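Local coordinates for acyl-CoA thioesterase II (Mycobacterium avium subsp. paratuberculosis, PDB 4R9Z), which probably hydrolyses fatty acyl-CoA thioesters to free fatty acids and coenzyme A, as a double hot-dog thioesterase of the TesB type, at residues T14-F25 with A44-T53. Numbering follows the deposited sequence.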
loop_
_atom_site.group_PDB
_atom_site.type_symbol
_atom_site.label_atom_id
_atom_site.label_comp_id
_atom_site.label_asym_id
_atom_site.label_seq_id
_atom_site.Cartn_x
_atom_site.Cartn_y
_atom_site.Cartn_z
ATOM N N THR B 14 -16.657 10.384 17.580
ATOM C CA THR B 14 -16.541 10.738 16.167
ATOM C C THR B 14 -16.386 9.496 15.292
ATOM O O THR B 14 -16.753 9.507 14.120
ATOM C CB THR B 14 -15.351 11.687 15.907
ATOM O OG1 THR B 14 -14.146 11.120 16.437
ATOM C CG2 THR B 14 -15.601 13.045 16.543
ATOM N N LEU B 15 -15.841 8.427 15.865
ATOM C CA LEU B 15 -15.676 7.184 15.125
ATOM C C LEU B 15 -16.992 6.432 14.973
ATOM O O LEU B 15 -17.106 5.542 14.132
ATOM C CB LEU B 15 -14.633 6.294 15.794
ATOM C CG LEU B 15 -13.224 6.891 15.750
ATOM C CD1 LEU B 15 -12.190 5.894 16.237
ATOM C CD2 LEU B 15 -12.892 7.376 14.347
ATOM N N GLU B 16 -17.986 6.776 15.787
ATOM C CA GLU B 16 -19.319 6.215 15.592
ATOM C C GLU B 16 -20.047 7.004 14.518
ATOM O O GLU B 16 -20.707 8.005 14.799
ATOM C CB GLU B 16 -20.121 6.207 16.890
ATOM C CG GLU B 16 -19.866 4.978 17.753
ATOM C CD GLU B 16 -20.043 3.679 16.987
ATOM O OE1 GLU B 16 -21.185 3.377 16.578
ATOM O OE2 GLU B 16 -19.037 2.961 16.794
ATOM N N LEU B 17 -19.921 6.537 13.281
ATOM C CA LEU B 17 -20.458 7.247 12.136
ATOM C C LEU B 17 -21.969 7.196 12.125
ATOM O O LEU B 17 -22.564 6.236 12.609
ATOM C CB LEU B 17 -19.922 6.642 10.843
ATOM C CG LEU B 17 -18.413 6.435 10.791
ATOM C CD1 LEU B 17 -18.022 5.764 9.488
ATOM C CD2 LEU B 17 -17.702 7.762 10.957
ATOM N N GLU B 18 -22.587 8.229 11.565
ATOM C CA GLU B 18 -24.023 8.212 11.334
ATOM C C GLU B 18 -24.309 7.643 9.956
ATOM O O GLU B 18 -23.836 8.167 8.949
ATOM C CB GLU B 18 -24.627 9.609 11.454
ATOM C CG GLU B 18 -26.146 9.604 11.554
ATOM C CD GLU B 18 -26.762 10.930 11.157
ATOM O OE1 GLU B 18 -25.999 11.869 10.836
ATOM O OE2 GLU B 18 -28.007 11.036 11.171
ATOM N N ARG B 19 -25.076 6.564 9.911
ATOM C CA ARG B 19 -25.487 6.006 8.641
ATOM C C ARG B 19 -26.639 6.823 8.058
ATOM O O ARG B 19 -27.638 7.067 8.733
ATOM C CB ARG B 19 -25.896 4.547 8.798
ATOM C CG ARG B 19 -26.196 3.895 7.477
ATOM C CD ARG B 19 -26.796 2.524 7.639
ATOM N NE ARG B 19 -25.823 1.497 7.997
ATOM C CZ ARG B 19 -25.204 0.721 7.113
ATOM N NH1 ARG B 19 -25.442 0.872 5.816
ATOM N NH2 ARG B 19 -24.341 -0.199 7.524
ATOM N N VAL B 20 -26.488 7.261 6.811
ATOM C CA VAL B 20 -27.541 8.002 6.126
ATOM C C VAL B 20 -28.001 7.266 4.873
ATOM O O VAL B 20 -28.774 7.797 4.080
ATOM C CB VAL B 20 -27.085 9.427 5.739
ATOM C CG1 VAL B 20 -26.791 10.241 6.984
ATOM C CG2 VAL B 20 -25.866 9.375 4.837
ATOM N N GLY B 21 -27.519 6.043 4.690
ATOM C CA GLY B 21 -27.933 5.243 3.553
ATOM C C GLY B 21 -27.389 3.833 3.601
ATOM O O GLY B 21 -26.719 3.451 4.551
ATOM N N GLN B 22 -27.708 3.039 2.590
ATOM C CA GLN B 22 -27.179 1.689 2.521
ATOM C C GLN B 22 -25.661 1.724 2.347
ATOM O O GLN B 22 -24.948 0.851 2.844
ATOM C CB GLN B 22 -27.849 0.911 1.385
ATOM C CG GLN B 22 -27.352 -0.517 1.215
ATOM C CD GLN B 22 -27.750 -1.431 2.360
ATOM O OE1 GLN B 22 -28.381 -1.000 3.324
ATOM N NE2 GLN B 22 -27.377 -2.704 2.258
ATOM N N TRP B 23 -25.167 2.752 1.667
ATOM C CA TRP B 23 -23.742 2.858 1.398
ATOM C C TRP B 23 -23.188 4.231 1.768
ATOM O O TRP B 23 -22.185 4.674 1.207
ATOM C CB TRP B 23 -23.459 2.576 -0.076
ATOM C CG TRP B 23 -23.921 1.241 -0.542
ATOM C CD1 TRP B 23 -25.075 0.963 -1.199
ATOM C CD2 TRP B 23 -23.239 -0.006 -0.378
ATOM N NE1 TRP B 23 -25.158 -0.380 -1.464
ATOM C CE2 TRP B 23 -24.043 -1.001 -0.966
ATOM C CE3 TRP B 23 -22.025 -0.380 0.210
ATOM C CZ2 TRP B 23 -23.677 -2.344 -0.986
ATOM C CZ3 TRP B 23 -21.660 -1.717 0.187
ATOM C CH2 TRP B 23 -22.486 -2.682 -0.406
ATOM N N ARG B 24 -23.818 4.897 2.728
ATOM C CA ARG B 24 -23.462 6.282 2.991
ATOM C C ARG B 24 -23.487 6.597 4.473
ATOM O O ARG B 24 -24.386 6.176 5.199
ATOM C CB ARG B 24 -24.390 7.224 2.225
ATOM C CG ARG B 24 -24.115 7.238 0.729
ATOM C CD ARG B 24 -24.839 8.351 0.020
ATOM N NE ARG B 24 -24.804 8.161 -1.427
ATOM C CZ ARG B 24 -23.887 8.686 -2.233
ATOM N NH1 ARG B 24 -22.919 9.446 -1.740
ATOM N NH2 ARG B 24 -23.945 8.452 -3.537
ATOM N N PHE B 25 -22.458 7.316 4.906
ATOM C CA PHE B 25 -22.241 7.642 6.307
ATOM C C PHE B 25 -21.772 9.084 6.422
ATOM O O PHE B 25 -21.217 9.646 5.476
ATOM C CB PHE B 25 -21.204 6.711 6.944
ATOM C CG PHE B 25 -21.508 5.251 6.778
ATOM C CD1 PHE B 25 -21.132 4.579 5.624
ATOM C CD2 PHE B 25 -22.147 4.544 7.780
ATOM C CE1 PHE B 25 -21.407 3.237 5.465
ATOM C CE2 PHE B 25 -22.421 3.198 7.629
ATOM C CZ PHE B 25 -22.051 2.543 6.469
ATOM N N ALA B 44 -9.462 6.329 9.397
ATOM C CA ALA B 44 -10.052 5.435 10.388
ATOM C C ALA B 44 -11.568 5.407 10.252
ATOM O O ALA B 44 -12.194 4.352 10.359
ATOM C CB ALA B 44 -9.658 5.858 11.791
ATOM N N GLN B 45 -12.150 6.581 10.027
ATOM C CA GLN B 45 -13.584 6.695 9.806
ATOM C C GLN B 45 -13.994 5.971 8.528
ATOM O O GLN B 45 -14.989 5.246 8.502
ATOM C CB GLN B 45 -14.003 8.166 9.743
ATOM C CG GLN B 45 -14.103 8.844 11.100
ATOM C CD GLN B 45 -14.590 10.277 11.007
ATOM O OE1 GLN B 45 -14.324 10.979 10.027
ATOM N NE2 GLN B 45 -15.300 10.725 12.035
ATOM N N ALA B 46 -13.216 6.171 7.470
ATOM C CA ALA B 46 -13.492 5.547 6.184
ATOM C C ALA B 46 -13.403 4.025 6.280
ATOM O O ALA B 46 -14.143 3.309 5.607
ATOM C CB ALA B 46 -12.536 6.067 5.133
ATOM N N LEU B 47 -12.505 3.539 7.130
ATOM C CA LEU B 47 -12.341 2.109 7.327
ATOM C C LEU B 47 -13.543 1.536 8.051
ATOM O O LEU B 47 -13.988 0.431 7.754
ATOM C CB LEU B 47 -11.070 1.804 8.114
ATOM C CG LEU B 47 -10.855 0.307 8.366
ATOM C CD1 LEU B 47 -10.687 -0.460 7.056
ATOM C CD2 LEU B 47 -9.683 0.054 9.317
ATOM N N LEU B 48 -14.073 2.297 9.001
ATOM C CA LEU B 48 -15.275 1.878 9.708
ATOM C C LEU B 48 -16.465 1.876 8.762
ATOM O O LEU B 48 -17.330 1.002 8.837
ATOM C CB LEU B 48 -15.548 2.783 10.910
ATOM C CG LEU B 48 -14.610 2.523 12.086
ATOM C CD1 LEU B 48 -14.696 3.629 13.125
ATOM C CD2 LEU B 48 -14.925 1.170 12.696
ATOM N N ALA B 49 -16.493 2.855 7.867
ATOM C CA ALA B 49 -17.547 2.932 6.875
ATOM C C ALA B 49 -17.592 1.647 6.065
ATOM O O ALA B 49 -18.614 0.971 6.019
ATOM C CB ALA B 49 -17.329 4.122 5.968
ATOM N N ALA B 50 -16.452 1.281 5.492
ATOM C CA ALA B 50 -16.337 0.060 4.713
ATOM C C ALA B 50 -16.705 -1.167 5.542
ATOM O O ALA B 50 -17.467 -2.022 5.095
ATOM C CB ALA B 50 -14.926 -0.079 4.158
ATOM N N SER B 51 -16.160 -1.239 6.751
ATOM C CA SER B 51 -16.360 -2.385 7.631
ATOM C C SER B 51 -17.830 -2.638 7.955
ATOM O O SER B 51 -18.258 -3.785 8.033
ATOM C CB SER B 51 -15.578 -2.192 8.927
ATOM O OG SER B 51 -14.212 -1.947 8.659
ATOM N N ARG B 52 -18.587 -1.565 8.164
ATOM C CA ARG B 52 -20.013 -1.670 8.474
ATOM C C ARG B 52 -20.864 -2.132 7.291
ATOM O O ARG B 52 -22.007 -2.547 7.478
ATOM C CB ARG B 52 -20.536 -0.328 8.995
ATOM C CG ARG B 52 -20.019 0.006 10.383
ATOM C CD ARG B 52 -20.412 1.401 10.837
ATOM N NE ARG B 52 -21.853 1.553 11.001
ATOM C CZ ARG B 52 -22.431 2.661 11.449
ATOM N NH1 ARG B 52 -21.693 3.710 11.779
ATOM N NH2 ARG B 52 -23.747 2.719 11.567
ATOM N N THR B 53 -20.311 -2.058 6.083
ATOM C CA THR B 53 -20.983 -2.582 4.894
ATOM C C THR B 53 -20.496 -3.988 4.572
ATOM O O THR B 53 -20.887 -4.564 3.562
ATOM C CB THR B 53 -20.764 -1.704 3.649
ATOM O OG1 THR B 53 -19.413 -1.839 3.179
ATOM C CG2 THR B 53 -21.105 -0.245 3.938
#
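Arg52 and Leu17 bury the most surface where the N-terminal segment 14-25, a helix end followed by a loop and a hairpin, lies along helix 39-52; Thr53 and Gln45 come next. That helix packs against strands 76-85, 89-98 and 101-111, as the central helix of a hot-dog fold does, here in the N-terminal half of a double hot-dog chain. The long side chain of Arg52 suits the helix end: a turn about CG-CD (chi3 65°) brings the guanidinium to the loop just before the hairpin. Arg52 NH1 donates to Leu17 O at 2.8 Å in a nearly straight bond (167°), with the acceptor in the guanidinium plane but the donor above the carbonyl plane. One face of this guanidinium lies over Phe25 CE2, the two planes 58° apart.

Leu17 puts its branched end onto the helix, with CD1 3.9 Å from Ala49 CB and CD2 3.8 Å from Gln45 CG. The methyl of Ala49 is small, and Phe25 CD1 lies 3.8 Å from Ala49 CB. Thr53 offers CG2 to the ring edge of Phe25 and CB to Trp23 CZ3 (3.6 Å), while its hydroxyl bonds to Ala50 O and to Arg92. Farther along, the buried amide of Gln45 is held on both atoms: OE1 meets Gln29, and NE2, shared with Gln28 O, donates to Thr14 O at 2.8 Å.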